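Local coordinates for nuclear polyadenylated RNA-binding protein NAB2 (Saccharomyces cerevisiae, PDB 2V75) that binds the poly(A) tails of mRNAs, protecting them from exosome decay, with roles in tail-length control and in nuclear export, which requires its N-terminal domain, at residues Y34-L37 with L38-G42; D57-S60 with R61-A65; V12-A15 with E16-G20. One frame throughout, in Å; residues are numbered along the deposited sequence.

Interaction 1 of 3, residues Y34-L37 with L38-G42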
ATOM      1  N   TYR A  34      -0.978   3.572   8.030  1.00 42.32           N
ATOM      2  CA  TYR A  34       0.006   4.650   7.977  1.00 40.28           C
ATOM      3  C   TYR A  34       0.179   5.045   6.508  1.00 39.17           C
ATOM      4  O   TYR A  34       0.215   6.236   6.182  1.00 40.46           O
ATOM      5  CB  TYR A  34       1.353   4.209   8.522  1.00 38.71           C
ATOM      6  CG  TYR A  34       2.216   5.327   9.010  1.00 35.53           C
ATOM      7  CD1 TYR A  34       2.176   5.749  10.309  1.00 39.70           C
ATOM      8  CD2 TYR A  34       3.050   6.010   8.159  1.00 40.81           C
ATOM      9  CE1 TYR A  34       2.974   6.811  10.757  1.00 41.13           C
ATOM     10  CE2 TYR A  34       3.818   7.057   8.595  1.00 39.82           C
ATOM     11  CZ  TYR A  34       3.777   7.479   9.878  1.00 43.38           C
ATOM     12  OH  TYR A  34       4.606   8.548  10.196  1.00 44.22           O
ATOM     13  N   ILE A  35       0.283   4.058   5.638  1.00 37.73           N
ATOM     14  CA  ILE A  35       0.405   4.320   4.201  1.00 42.87           C
ATOM     15  C   ILE A  35      -0.752   5.153   3.644  1.00 41.51           C
ATOM     16  O   ILE A  35      -0.555   6.172   2.980  1.00 37.45           O
ATOM     17  CB  ILE A  35       0.640   3.033   3.383  1.00 41.94           C
ATOM     18  CG1 ILE A  35       2.029   2.456   3.718  1.00 41.64           C
ATOM     19  CG2 ILE A  35       0.422   3.324   1.868  1.00 44.06           C
ATOM     20  CD1 ILE A  35       2.292   1.108   3.021  1.00 42.74           C
ATOM     21  N   VAL A  36      -1.964   4.784   4.002  1.00 41.78           N
ATOM     22  CA  VAL A  36      -3.116   5.504   3.529  1.00 39.11           C
ATOM     23  C   VAL A  36      -3.194   6.902   4.108  1.00 39.45           C
ATOM     24  O   VAL A  36      -3.589   7.816   3.410  1.00 42.41           O
ATOM     25  CB  VAL A  36      -4.363   4.676   3.798  1.00 44.67           C
ATOM     26  CG1 VAL A  36      -5.636   5.509   3.589  1.00 44.68           C
ATOM     27  CG2 VAL A  36      -4.274   3.406   2.939  1.00 41.89           C
ATOM     28  N   LEU A  37      -2.778   7.093   5.361  1.00 41.33           N
ATOM     29  CA  LEU A  37      -2.661   8.419   5.942  1.00 41.02           C
ATOM     30  C   LEU A  37      -1.716   9.294   5.104  1.00 37.30           C
ATOM     31  O   LEU A  37      -2.030  10.483   4.871  1.00 38.51           O
ATOM     32  CB  LEU A  37      -2.127   8.333   7.382  1.00 41.41           C
ATOM     33  CG  LEU A  37      -1.800   9.634   8.105  1.00 43.61           C
ATOM     34  CD1 LEU A  37      -3.051  10.399   8.474  1.00 46.19           C
ATOM     35  CD2 LEU A  37      -0.982   9.366   9.368  1.00 42.24           C
ATOM     36  N   LEU A  38      -0.574   8.734   4.721  1.00 39.42           N
ATOM     37  CA  LEU A  38       0.442   9.506   3.976  1.00 35.37           C
ATOM     38  C   LEU A  38      -0.110   9.862   2.584  1.00 40.76           C
ATOM     39  O   LEU A  38       0.047  10.970   2.124  1.00 40.21           O
ATOM     40  CB  LEU A  38       1.728   8.693   3.857  1.00 40.61           C
ATOM     41  CG  LEU A  38       2.499   8.557   5.187  1.00 41.89           C
ATOM     42  CD1 LEU A  38       3.623   7.543   5.046  1.00 36.65           C
ATOM     43  CD2 LEU A  38       2.942   9.947   5.658  1.00 44.50           C
ATOM     44  N   ILE A  39      -0.819   8.939   1.952  1.00 38.12           N
ATOM     45  CA  ILE A  39      -1.259   9.109   0.555  1.00 40.45           C
ATOM     46  C   ILE A  39      -2.431  10.042   0.501  1.00 44.90           C
ATOM     47  O   ILE A  39      -2.398  11.048  -0.201  1.00 48.43           O
ATOM     48  CB  ILE A  39      -1.617   7.793  -0.135  1.00 43.09           C
ATOM     49  CG1 ILE A  39      -0.339   6.988  -0.371  1.00 44.69           C
ATOM     50  CG2 ILE A  39      -2.429   8.080  -1.425  1.00 47.77           C
ATOM     51  CD1 ILE A  39      -0.547   5.557  -0.880  1.00 50.08           C
ATOM     52  N   VAL A  40      -3.443   9.771   1.321  1.00 43.12           N
ATOM     53  CA  VAL A  40      -4.611  10.605   1.313  1.00 50.37           C
ATOM     54  C   VAL A  40      -4.291  12.061   1.600  1.00 48.16           C
ATOM     55  O   VAL A  40      -4.987  12.960   1.144  1.00 55.98           O
ATOM     56  CB  VAL A  40      -5.599  10.101   2.358  1.00 53.86           C
ATOM     57  CG1 VAL A  40      -6.470  11.256   2.836  1.00 55.40           C
ATOM     58  CG2 VAL A  40      -6.382   8.955   1.720  1.00 50.84           C
ATOM     59  N   ASN A  41      -3.237  12.312   2.369  1.00 51.79           N
ATOM     60  CA  ASN A  41      -2.919  13.685   2.688  1.00 51.01           C
ATOM     61  C   ASN A  41      -2.001  14.404   1.713  1.00 50.69           C
ATOM     62  O   ASN A  41      -1.549  15.514   1.998  1.00 53.99           O
ATOM     63  CB  ASN A  41      -2.413  13.780   4.119  1.00 60.05           C
ATOM     64  CG  ASN A  41      -3.558  13.744   5.107  1.00 66.40           C
ATOM     65  OD1 ASN A  41      -4.285  14.732   5.259  1.00 71.20           O
ATOM     66  ND2 ASN A  41      -3.768  12.585   5.731  1.00 63.90           N
ATOM     67  N   GLY A  42      -1.736  13.804   0.561  1.00 41.80           N
ATOM     68  CA  GLY A  42      -0.981  14.514  -0.477  1.00 47.97           C
ATOM     69  C   GLY A  42       0.503  14.166  -0.614  1.00 37.10           C
ATOM     70  O   GLY A  42       1.252  14.937  -1.198  1.00 44.29           O
TER
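Tyr-34 and Leu-38, Ile-35 and Ile-39, and Val-36 and Val-40 meet as i to i+4 pairs along the last turns of helix 28-40, which a Schellman motif with Gly-42 at C-prime brings to an end. Leu-38 CD1 lies at the edge of the Tyr-34 ring, near its plane, 3.5 Å from Tyr-34 CD2, while the phenol OH is hydrogen-bonded to Glu-51 OE2 of helix 45-55. Ile-35 and Ile-39 run alongside each other, Ile-35 CG2 against Ile-39 CD1 at 3.7 Å, on a buried face that packs against helix 61-79. Val-36 CG1 meets Val-40 CG2 more loosely, on the side toward helix 7-18.

Among the backbone bonds, Val-40 N donates to Val-36 O at 2.9 Å. Beyond it the ladder weakens: Asn-41 leaves helical angles, and its N gives Leu-37 O a weak bond of 3.3 Å. Gly-42 N donates to Ile-39 O, and the positive phi of Gly-42 (101°) then turns the chain out of the helix.

The side chain of Asn-41 adds a second bond to Leu-37 O: with CG beside the backbone N (chi1 -79°), ND2 donates to a lone pair of that oxygen at 2.9 Å, in the carbonyl plane.

Interaction 2 of 3, residues D57-S60 with R61-A65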
ATOM      1  N   ASP A  57      12.812  -0.651   9.292  1.00 43.40           N
ATOM      2  CA  ASP A  57      14.094  -1.109   8.765  1.00 38.92           C
ATOM      3  C   ASP A  57      14.130  -2.593   8.377  1.00 35.97           C
ATOM      4  O   ASP A  57      15.140  -3.076   7.841  1.00 39.43           O
ATOM      5  CB  ASP A  57      15.211  -0.775   9.734  1.00 41.41           C
ATOM      6  CG  ASP A  57      14.963  -1.307  11.132  1.00 43.96           C
ATOM      7  OD1 ASP A  57      13.993  -2.101  11.324  1.00 46.13           O
ATOM      8  OD2 ASP A  57      15.733  -0.908  12.039  1.00 49.67           O
ATOM      9  N   SER A  58      13.031  -3.295   8.622  1.00 35.22           N
ATOM     10  CA  SER A  58      12.868  -4.700   8.266  1.00 39.26           C
ATOM     11  C   SER A  58      12.377  -4.923   6.828  1.00 35.70           C
ATOM     12  O   SER A  58      12.285  -6.071   6.384  1.00 39.18           O
ATOM     13  CB  SER A  58      11.866  -5.314   9.263  1.00 44.35           C
ATOM     14  OG  SER A  58      10.681  -4.494   9.311  1.00 49.00           O
ATOM     15  N   VAL A  59      12.043  -3.834   6.132  1.00 39.50           N
ATOM     16  CA  VAL A  59      11.505  -3.847   4.776  1.00 38.92           C
ATOM     17  C   VAL A  59      12.401  -2.975   3.901  1.00 32.36           C
ATOM     18  O   VAL A  59      12.717  -1.810   4.239  1.00 38.12           O
ATOM     19  CB  VAL A  59      10.078  -3.290   4.692  1.00 38.12           C
ATOM     20  CG1 VAL A  59       9.401  -3.739   3.279  1.00 41.12           C
ATOM     21  CG2 VAL A  59       9.305  -3.750   5.945  1.00 47.36           C
ATOM     22  N   SER A  60      12.806  -3.548   2.783  1.00 39.16           N
ATOM     23  CA  SER A  60      13.681  -2.836   1.846  1.00 40.82           C
ATOM     24  C   SER A  60      12.968  -1.647   1.232  1.00 38.68           C
ATOM     25  O   SER A  60      11.726  -1.631   1.082  1.00 36.80           O
ATOM     26  CB  SER A  60      14.194  -3.784   0.743  1.00 35.62           C
ATOM     27  OG  SER A  60      13.107  -4.168  -0.066  1.00 33.46           O
ATOM     28  N   ARG A  61      13.749  -0.648   0.822  1.00 35.08           N
ATOM     29  CA  ARG A  61      13.162   0.473   0.096  1.00 36.37           C
ATOM     30  C   ARG A  61      12.555   0.012  -1.232  1.00 38.03           C
ATOM     31  O   ARG A  61      11.483   0.471  -1.629  1.00 35.67           O
ATOM     32  CB  ARG A  61      14.199   1.589  -0.068  1.00 38.66           C
ATOM     33  CG  ARG A  61      13.761   2.686  -0.870  1.00 39.31           C
ATOM     34  CD  ARG A  61      14.807   3.859  -0.877  1.00 45.15           C
ATOM     35  NE  ARG A  61      14.044   4.999  -1.346  1.00 53.27           N
ATOM     36  CZ  ARG A  61      13.658   6.059  -0.635  1.00 53.40           C
ATOM     37  NH1 ARG A  61      14.051   6.279   0.614  1.00 44.33           N
ATOM     38  NH2 ARG A  61      12.909   6.953  -1.273  1.00 57.71           N
ATOM     39  N   ASP A  62      13.190  -0.936  -1.901  1.00 37.18           N
ATOM     40  CA  ASP A  62      12.621  -1.462  -3.139  1.00 37.38           C
ATOM     41  C   ASP A  62      11.224  -2.036  -2.882  1.00 39.03           C
ATOM     42  O   ASP A  62      10.259  -1.743  -3.588  1.00 36.87           O
ATOM     43  CB  ASP A  62      13.513  -2.555  -3.741  1.00 36.49           C
ATOM     44  CG  ASP A  62      13.012  -3.001  -5.088  1.00 41.88           C
ATOM     45  OD1 ASP A  62      13.148  -2.227  -6.052  1.00 48.32           O
ATOM     46  OD2 ASP A  62      12.484  -4.109  -5.147  1.00 39.36           O
ATOM     47  N   THR A  63      11.090  -2.865  -1.849  1.00 36.39           N
ATOM     48  CA  THR A  63       9.784  -3.434  -1.503  1.00 35.77           C
ATOM     49  C   THR A  63       8.772  -2.367  -1.094  1.00 39.07           C
ATOM     50  O   THR A  63       7.615  -2.363  -1.581  1.00 40.05           O
ATOM     51  CB  THR A  63       9.941  -4.507  -0.414  1.00 36.66           C
ATOM     52  OG1 THR A  63      10.644  -5.577  -1.016  1.00 38.09           O
ATOM     53  CG2 THR A  63       8.543  -4.997   0.130  1.00 38.89           C
ATOM     54  N   LEU A  64       9.210  -1.398  -0.309  1.00 33.76           N
ATOM     55  CA  LEU A  64       8.307  -0.313   0.089  1.00 36.09           C
ATOM     56  C   LEU A  64       7.829   0.440  -1.139  1.00 40.14           C
ATOM     57  O   LEU A  64       6.659   0.813  -1.250  1.00 38.33           O
ATOM     58  CB  LEU A  64       8.960   0.680   1.063  1.00 37.47           C
ATOM     59  CG  LEU A  64       9.212   0.071   2.459  1.00 39.23           C
ATOM     60  CD1 LEU A  64      10.156   0.977   3.256  1.00 43.32           C
ATOM     61  CD2 LEU A  64       7.863  -0.117   3.155  1.00 37.93           C
ATOM     62  N   ALA A  65       8.754   0.703  -2.049  1.00 37.40           N
ATOM     63  CA  ALA A  65       8.392   1.367  -3.288  1.00 36.48           C
ATOM     64  C   ALA A  65       7.339   0.617  -4.115  1.00 39.13           C
ATOM     65  O   ALA A  65       6.399   1.215  -4.632  1.00 39.07           O
ATOM     66  CB  ALA A  65       9.637   1.684  -4.140  1.00 37.58           C
TER
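Ser-60 and Thr-63 meet at the first turn of helix 61-79, where Ser-60 is the N-cap. Its OG accepts from Thr-63 N at 3.0 Å in a fairly straight bond (159°), occupying one of the backbone N-H groups that a helix start leaves without a carbonyl partner. The torsion explains the reach: chi1 of 67° sets OG between the backbone N and the carbonyl carbon of Ser-60, turned over the opening turn. Thr-63 OG1 also lies 3.0 Å from Ser-60 OG. The regular ladder starts from the same residue, Leu-64 N donating to Ser-60 O at 2.9 Å.

Packing is close just beneath the cap. Val-59, still in extended conformation, directs its side chain at the helix, and its CG1 presses on Thr-63 CG2 at 3.5 Å, tighter than usual for two carbons, the two side chains crossing at about a right angle. The same CG1 rests 3.9 Å from Leu-64 CG, which also lies over Ser-60 O. The outer side is looser: of the exposed Asp-62 side chain, CB comes nearest, 4.0 Å from Ser-60 OG, and Arg-61 stretches away from the cap.

Helix 45-55 borders this turn, taking Leu-64 against Leu-52 and Ala-53 and pairing Asp-50 with Arg-61 in a salt bridge; from the loop before helix 28-40, Ile-21 touches Thr-63 and Phe-24 touches Val-59.

Interaction 3 of 3, residues V12-A15 with E16-G20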
ATOM      1  N   VAL A  12      -7.624  -1.807   2.930  1.00 36.35           N
ATOM      2  CA  VAL A  12      -7.726  -3.263   2.693  1.00 36.90           C
ATOM      3  C   VAL A  12      -6.811  -3.693   1.564  1.00 34.72           C
ATOM      4  O   VAL A  12      -6.040  -4.647   1.675  1.00 37.14           O
ATOM      5  CB  VAL A  12      -9.148  -3.699   2.378  1.00 40.23           C
ATOM      6  CG1 VAL A  12      -9.161  -5.128   1.820  1.00 36.79           C
ATOM      7  CG2 VAL A  12     -10.049  -3.632   3.622  1.00 39.06           C
ATOM      8  N   ILE A  13      -6.766  -2.904   0.497  1.00 35.88           N
ATOM      9  CA  ILE A  13      -5.946  -3.255  -0.671  1.00 38.31           C
ATOM     10  C   ILE A  13      -4.476  -3.225  -0.343  1.00 34.10           C
ATOM     11  O   ILE A  13      -3.701  -4.092  -0.740  1.00 38.08           O
ATOM     12  CB  ILE A  13      -6.228  -2.310  -1.857  1.00 35.20           C
ATOM     13  CG1 ILE A  13      -7.565  -2.691  -2.499  1.00 37.03           C
ATOM     14  CG2 ILE A  13      -5.090  -2.340  -2.900  1.00 37.73           C
ATOM     15  CD1 ILE A  13      -8.088  -1.551  -3.424  1.00 41.53           C
ATOM     16  N   VAL A  14      -4.078  -2.251   0.454  1.00 38.71           N
ATOM     17  CA  VAL A  14      -2.674  -2.185   0.910  1.00 38.39           C
ATOM     18  C   VAL A  14      -2.289  -3.371   1.818  1.00 36.72           C
ATOM     19  O   VAL A  14      -1.242  -3.994   1.621  1.00 39.74           O
ATOM     20  CB  VAL A  14      -2.399  -0.811   1.557  1.00 38.58           C
ATOM     21  CG1 VAL A  14      -0.959  -0.744   2.182  1.00 38.89           C
ATOM     22  CG2 VAL A  14      -2.527   0.303   0.524  1.00 39.12           C
ATOM     23  N   ALA A  15      -3.144  -3.680   2.786  1.00 36.28           N
ATOM     24  CA  ALA A  15      -3.003  -4.889   3.592  1.00 34.72           C
ATOM     25  C   ALA A  15      -2.870  -6.163   2.751  1.00 37.79           C
ATOM     26  O   ALA A  15      -2.091  -7.042   3.090  1.00 36.86           O
ATOM     27  CB  ALA A  15      -4.158  -4.991   4.630  1.00 37.36           C
ATOM     28  N   GLU A  16      -3.644  -6.286   1.676  1.00 36.76           N
ATOM     29  CA  GLU A  16      -3.578  -7.476   0.843  1.00 39.47           C
ATOM     30  C   GLU A  16      -2.198  -7.582   0.181  1.00 36.86           C
ATOM     31  O   GLU A  16      -1.610  -8.675   0.071  1.00 38.11           O
ATOM     32  CB  GLU A  16      -4.694  -7.462  -0.211  1.00 37.62           C
ATOM     33  CG  GLU A  16      -6.051  -7.529   0.375  1.00 38.50           C
ATOM     34  CD  GLU A  16      -6.385  -8.876   0.970  1.00 35.79           C
ATOM     35  OE1 GLU A  16      -5.945  -9.942   0.474  1.00 35.54           O
ATOM     36  OE2 GLU A  16      -7.253  -8.894   1.862  1.00 37.39           O
ATOM     37  N   LYS A  17      -1.702  -6.439  -0.251  1.00 39.45           N
ATOM     38  CA  LYS A  17      -0.371  -6.366  -0.886  1.00 40.70           C
ATOM     39  C   LYS A  17       0.719  -6.736   0.116  1.00 37.58           C
ATOM     40  O   LYS A  17       1.551  -7.619  -0.140  1.00 42.79           O
ATOM     41  CB  LYS A  17      -0.158  -4.987  -1.468  1.00 39.52           C
ATOM     42  CG  LYS A  17       1.232  -4.751  -2.121  1.00 42.94           C
ATOM     43  CD  LYS A  17       1.466  -5.583  -3.332  1.00 44.61           C
ATOM     44  CE  LYS A  17       2.844  -5.199  -3.896  1.00 43.68           C
ATOM     45  NZ  LYS A  17       3.089  -5.755  -5.221  1.00 46.08           N
ATOM     46  N   LEU A  18       0.657  -6.123   1.296  1.00 37.46           N
ATOM     47  CA  LEU A  18       1.591  -6.445   2.399  1.00 40.98           C
ATOM     48  C   LEU A  18       1.581  -7.922   2.787  1.00 41.51           C
ATOM     49  O   LEU A  18       2.623  -8.558   3.048  1.00 41.06           O
ATOM     50  CB  LEU A  18       1.263  -5.551   3.588  1.00 37.29           C
ATOM     51  CG  LEU A  18       1.456  -4.043   3.405  1.00 39.50           C
ATOM     52  CD1 LEU A  18       0.970  -3.375   4.726  1.00 42.25           C
ATOM     53  CD2 LEU A  18       2.926  -3.717   3.074  1.00 38.34           C
ATOM     54  N   ALA A  19       0.394  -8.526   2.810  1.00 39.68           N
ATOM     55  CA  ALA A  19       0.295  -9.915   3.203  1.00 39.75           C
ATOM     56  C   ALA A  19       1.044 -10.859   2.270  1.00 39.65           C
ATOM     57  O   ALA A  19       1.242 -12.038   2.611  1.00 39.91           O
ATOM     58  CB  ALA A  19      -1.181 -10.362   3.280  1.00 34.67           C
ATOM     59  N   GLY A  20       1.340 -10.398   1.067  1.00 43.00           N
ATOM     60  CA  GLY A  20       1.949 -11.276   0.055  1.00 45.30           C
ATOM     61  C   GLY A  20       3.468 -11.171   0.023  1.00 46.88           C
ATOM     62  O   GLY A  20       4.145 -11.885  -0.726  1.00 44.80           O
TER
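Val-14 and Leu-18 stand one turn apart on the buried face of helix 7-18, side by side and pointing the same way, and Leu-18 can be followed outward atom by atom. Its CB sits 3.5 Å from Val-14 O, the carbonyl that also receives Leu-18 N. CG comes closer still, 3.2 Å from that oxygen, because chi1 of -64° places it beside the backbone N and so back over the preceding turn. At the tip CD1 reaches Val-14 CG1 at 4.1 Å, an easy van der Waals distance. Beyond the helix, the Leu-18 side chain touches Val-31 and Val-67, from helices 28-40 and 61-79.

Four successive i+4 bonds, donated by the N atoms of Glu-16 through Ala-19, hold this turn, and Leu-18 N to Val-14 O, at 2.9 Å, is almost straight (174°). The segment belongs to the all-helical N-terminal domain of Nab2, a member of the PWI-like clan, in which helix 7-18 packs against helices 28-40, 61-79 and 84-93. Val-14 touches Ala-32 of helix 28-40 and Ala-71 of helix 61-79.

On another flank Val-12 and Glu-16 lie alongside each other, Val-12 CG1 facing Glu-16 CG at 4.2 Å. Glu-16 CG is nearer to Val-12 O, at 3.2 Å, and the chain then bends at chi2 (-71°), carrying the carboxylate to Arg-92 of helix 84-93, whose NE makes a salt bridge with OE1. Lys-17 lays only the root of its side chain on the preceding turn, CB 3.4 Å from Val-14 O; its amino group leads away to hydrogen-bond Asn-66 OD1 of helix 61-79. Gly-20 N donates back to Lys-17 O at 3.0 Å.

Overall arrangement
The three local contacts follow one another along the chain in the order interaction 3, interaction 1, interaction 2, and each concerns one end of a helix. Interactions 1 and 3 lie on opposite sides of the chain's centre, their own centres about 15 Å apart, yet they touch: Ile-35 CD1 packs on Val-14 CG1 at 3.8 Å, joining helices 28-40 and 7-18. Interaction 2 is separate, its centre about 17 Å from that of interaction 1 and 14 Å from that of interaction 3, with nearest atoms about 6 Å away in both cases. Helix 61-79, which it starts, runs on to meet both others, Val-67 and Ala-71 each touching side chains of the two.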